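Local coordinates for putative general stress protein 26 (Jannaschia sp., PDB 2QEA), which is of unknown function but probably binds a flavin and may act as an oxidoreductase of the pyridoxamine 5'-phosphate oxidase-like kind, at residues S98-A101 with D102-D106; F136-E139 with I140-H144. All blocks are in the same frame, centred on the assembly; numbering follows the deposited sequence.

Contact 1: S98-A101 with D102-D106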
# COMPACT_ATOMS: atom_id res chain seq x y z
N SER A 98 8.91 14.56 14.73
CA SER A 98 10.16 14.54 13.95
C SER A 98 10.46 15.87 13.26
O SER A 98 9.66 16.81 13.31
CB SER A 98 10.07 13.43 12.90
OG SER A 98 9.01 13.66 11.98
N PHE A 99 11.65 15.94 12.63
CA PHE A 99 12.10 17.10 11.84
C PHE A 99 11.16 17.40 10.64
O PHE A 99 11.05 18.55 10.22
CB PHE A 99 13.56 16.93 11.36
CG PHE A 99 13.74 15.91 10.25
CD1 PHE A 99 13.81 16.31 8.91
CD2 PHE A 99 13.85 14.54 10.54
CE1 PHE A 99 13.96 15.36 7.87
CE2 PHE A 99 14.00 13.59 9.52
CZ PHE A 99 14.06 14.00 8.18
N VAL A 100 10.53 16.35 10.10
CA VAL A 100 9.55 16.47 9.01
C VAL A 100 8.30 17.21 9.52
O VAL A 100 7.81 18.12 8.85
CB VAL A 100 9.16 15.09 8.40
CG1 VAL A 100 8.08 15.24 7.33
CG2 VAL A 100 10.38 14.40 7.80
N ALA A 101 7.82 16.82 10.71
CA ALA A 101 6.66 17.48 11.36
C ALA A 101 6.88 18.98 11.63
O ALA A 101 5.92 19.75 11.58
CB ALA A 101 6.29 16.76 12.66
N ASP A 102 8.12 19.38 11.91
CA ASP A 102 8.49 20.81 12.07
C ASP A 102 8.33 21.62 10.78
O ASP A 102 8.02 22.81 10.84
CB ASP A 102 9.94 20.97 12.58
CG ASP A 102 10.08 20.67 14.06
OD1 ASP A 102 9.44 21.37 14.87
OD2 ASP A 102 10.85 19.76 14.42
N ALA A 103 8.55 20.98 9.63
CA ALA A 103 8.40 21.62 8.32
C ALA A 103 6.93 21.93 8.00
O ALA A 103 6.60 23.04 7.58
CB ALA A 103 9.00 20.74 7.22
N TRP A 104 6.05 20.94 8.22
CA TRP A 104 4.60 21.09 7.99
C TRP A 104 3.91 22.04 8.98
O TRP A 104 3.03 22.80 8.57
CB TRP A 104 3.89 19.73 7.98
CG TRP A 104 4.13 18.94 6.73
CD1 TRP A 104 5.17 18.10 6.47
CD2 TRP A 104 3.30 18.93 5.57
NE1 TRP A 104 5.04 17.56 5.21
CE2 TRP A 104 3.90 18.05 4.63
CE3 TRP A 104 2.10 19.58 5.22
CZ2 TRP A 104 3.34 17.81 3.36
CZ3 TRP A 104 1.54 19.34 3.95
CH2 TRP A 104 2.16 18.46 3.04
N PHE A 105 4.30 21.97 10.25
CA PHE A 105 3.72 22.79 11.33
C PHE A 105 4.79 23.73 11.91
O PHE A 105 5.59 23.32 12.76
CB PHE A 105 3.11 21.88 12.40
CG PHE A 105 2.08 20.93 11.85
CD1 PHE A 105 0.77 21.35 11.64
CD2 PHE A 105 2.44 19.62 11.51
CE1 PHE A 105 -0.19 20.47 11.11
CE2 PHE A 105 1.49 18.73 10.98
CZ PHE A 105 0.18 19.16 10.78
N ASP A 106 4.79 24.98 11.44
CA ASP A 106 5.77 26.01 11.86
C ASP A 106 5.84 26.34 13.37
O ASP A 106 6.88 26.81 13.84
CB ASP A 106 5.62 27.32 11.04
CG ASP A 106 4.24 27.97 11.19
OD1 ASP A 106 3.26 27.27 11.52
OD2 ASP A 106 4.14 29.19 10.94
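Val-100 and Trp-104 stand one turn apart on the short helix 99-104, a surface element of the pyridoxamine 5'-phosphate oxidase-like fold. Backbone bonds hold the turns together, but several are weak. At the start, Asp-102 N reaches Ser-98 O over 3.3 Å, a weak bond. In the middle, Val-100 O takes two weak bonds, from Ala-103 N at 3.1 Å and from Trp-104 N at 3.4 Å, a bifurcated pattern mixing 3-10 and alpha spacing. The last bond is the sounder one: Phe-105 N to Ala-101 O, 3.1 Å with an N-H...O angle of 155°. Phe-105 then leaves helical geometry, and the carbonyl oxygen of Ala-101 lies near the plane of its ring, at the edge, 3.5 Å from CD2.

Among polar side chains, Asp-102 sits in the first turn, where a carboxylate probably gains from the helix dipole. Its OD1 accepts a weak hydrogen bond from Trp-97 NE1, while OD2 and Ser-98 O are merely two acceptors close together.

The apolar residues suit a face turned to the second subunit. Phe-99 packs on Ile-140, Val-100 on Phe-136 and Ala-103 on Ala-143, these partners all belonging to the second subunit; the two alanine methyls probably allow a close approach of the chains. Val-100 has CG1 anti to its own N (chi1 177°), which turns that branch along the helix. It runs beside the indole, pointing the same way, and methyl CG1 meets the pyrrole-side carbon CD1 of Trp-104 at 4.2 Å.

Contact 2: F136-E139 with I140-H144; sequences FLYE and IAKAH
One face of the Phe-136 ring carries the CD1 methyl of Ile-140, a CH-pi contact with the carbon 3.6 Å from the ring centroid and 22° off the normal. The methyl leans toward the rim, meeting Phe-136 CE1 at 3.4 Å. Phe-136 throws its ring outward from the helix (chi1 178°, CG opposite the backbone N), and chi2 of Ile-140 (57°) turns CD1 back towards the N-terminal side; isoleucine suits the place because its longer CG1-CD1 arm spans the turn. An alanine in place of Phe-136 would probably leave that methyl without its aromatic face and open a gap toward Val-100 of the second subunit. Over one face of the Tyr-138 ring, CB of Lys-142 sits 4.2 Å above the plane; a lysine can lay its aliphatic root there while CE passes beside the Glu-139 carboxylate. At the edge of the His-144 ring, in plane, is Ile-140 O; the imidazole also stacks on Phe-99 of the second subunit, and its NE2 hydrogen-bonds to Phe-99 O there.

The spine is regular alpha helix, from Ile-140 N to Phe-136 O (3.1 Å) through Ala-143 N to Glu-139 O (3.0 Å). Buried Glu-139 bends at chi2; its OE2 accepts a hydrogen bond from Asp-151 N, and OE1 has a long, weak ion pair with Arg-135 NH2. Lys-142 NZ, 4.3 Å from OE1 of Glu-139, is too far for a salt bridge.

Helix 134-146 lies between strands 114-129 and 153-159 in sequence. Glu-139 and Ala-143 touch Pro-150 in the following loop, and helix 99-104 of the second subunit packs on this helix.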
# COMPACT_ATOMS: atom_id res chain seq x y z
N PHE A 136 15.62 -12.53 -1.93
CA PHE A 136 14.56 -12.74 -2.94
C PHE A 136 15.14 -13.26 -4.27
O PHE A 136 14.58 -14.19 -4.86
CB PHE A 136 13.74 -11.47 -3.16
CG PHE A 136 12.66 -11.60 -4.21
CD1 PHE A 136 11.47 -12.28 -3.93
CD2 PHE A 136 12.84 -11.06 -5.49
CE1 PHE A 136 10.46 -12.41 -4.91
CE2 PHE A 136 11.84 -11.19 -6.48
CZ PHE A 136 10.65 -11.86 -6.18
N LEU A 137 16.22 -12.63 -4.73
CA LEU A 137 16.91 -13.05 -5.97
C LEU A 137 17.46 -14.48 -5.84
O LEU A 137 17.37 -15.26 -6.79
CB LEU A 137 18.05 -12.08 -6.34
CG LEU A 137 17.68 -10.63 -6.65
CD1 LEU A 137 18.95 -9.81 -6.86
CD2 LEU A 137 16.75 -10.50 -7.84
N TYR A 138 18.02 -14.80 -4.67
CA TYR A 138 18.53 -16.15 -4.38
C TYR A 138 17.39 -17.19 -4.36
O TYR A 138 17.55 -18.28 -4.92
CB TYR A 138 19.30 -16.20 -3.04
CG TYR A 138 19.67 -17.61 -2.60
CD1 TYR A 138 20.80 -18.25 -3.10
CD2 TYR A 138 18.85 -18.32 -1.70
CE1 TYR A 138 21.13 -19.56 -2.72
CE2 TYR A 138 19.16 -19.64 -1.31
CZ TYR A 138 20.30 -20.25 -1.83
OH TYR A 138 20.62 -21.53 -1.45
N GLU A 139 16.28 -16.85 -3.71
CA GLU A 139 15.14 -17.78 -3.56
C GLU A 139 14.47 -18.12 -4.90
O GLU A 139 14.08 -19.28 -5.11
CB GLU A 139 14.11 -17.24 -2.55
CG GLU A 139 13.11 -18.28 -2.01
CD GLU A 139 13.76 -19.41 -1.20
OE1 GLU A 139 14.86 -19.22 -0.65
OE2 GLU A 139 13.15 -20.50 -1.12
N ILE A 140 14.35 -17.14 -5.80
CA ILE A 140 13.80 -17.36 -7.16
C ILE A 140 14.78 -18.21 -7.97
O ILE A 140 14.36 -19.16 -8.62
CB ILE A 140 13.44 -16.02 -7.90
CG1 ILE A 140 12.05 -15.52 -7.48
CG2 ILE A 140 13.36 -16.22 -9.41
CD1 ILE A 140 11.85 -15.29 -6.01
N ALA A 141 16.07 -17.88 -7.92
CA ALA A 141 17.13 -18.65 -8.59
C ALA A 141 17.23 -20.10 -8.06
O ALA A 141 17.46 -21.03 -8.85
CB ALA A 141 18.48 -17.95 -8.46
N LYS A 142 17.06 -20.27 -6.75
CA LYS A 142 17.08 -21.60 -6.11
C LYS A 142 15.85 -22.43 -6.51
O LYS A 142 15.97 -23.65 -6.67
CB LYS A 142 17.22 -21.48 -4.58
CG LYS A 142 17.49 -22.81 -3.85
CD LYS A 142 16.24 -23.49 -3.28
CE LYS A 142 15.79 -22.85 -1.97
NZ LYS A 142 16.75 -23.11 -0.85
N ALA A 143 14.70 -21.77 -6.66
CA ALA A 143 13.44 -22.41 -7.10
C ALA A 143 13.59 -23.05 -8.48
O ALA A 143 13.15 -24.19 -8.68
CB ALA A 143 12.29 -21.41 -7.10
N HIS A 144 14.20 -22.32 -9.42
CA HIS A 144 14.50 -22.83 -10.77
C HIS A 144 15.50 -24.00 -10.76
O HIS A 144 15.34 -24.96 -11.53
CB HIS A 144 15.08 -21.72 -11.67
CG HIS A 144 14.05 -20.84 -12.30
ND1 HIS A 144 13.67 -20.99 -13.62
CD2 HIS A 144 13.34 -19.80 -11.82
CE1 HIS A 144 12.76 -20.08 -13.91
NE2 HIS A 144 12.54 -19.34 -12.84

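From the N terminus, the chain reaches contact 1 in helix 99-104, runs through the long strand 114-129, and enters contact 2 in helix 134-146 before strand 153-159 returns to the sheet. The two are in series, neither nested nor crossed, and each closes only turns of its own helix. Within one subunit they are far apart, with centres about 42 Å and nearest atoms about 28 Å from each other. The dimer brings them together: residues of contact 1 in either chain pack on those of contact 2 in the other. Strand 114-129 and the turns around it lie between two helices, each of which packs on the other kind of helix in the second subunit.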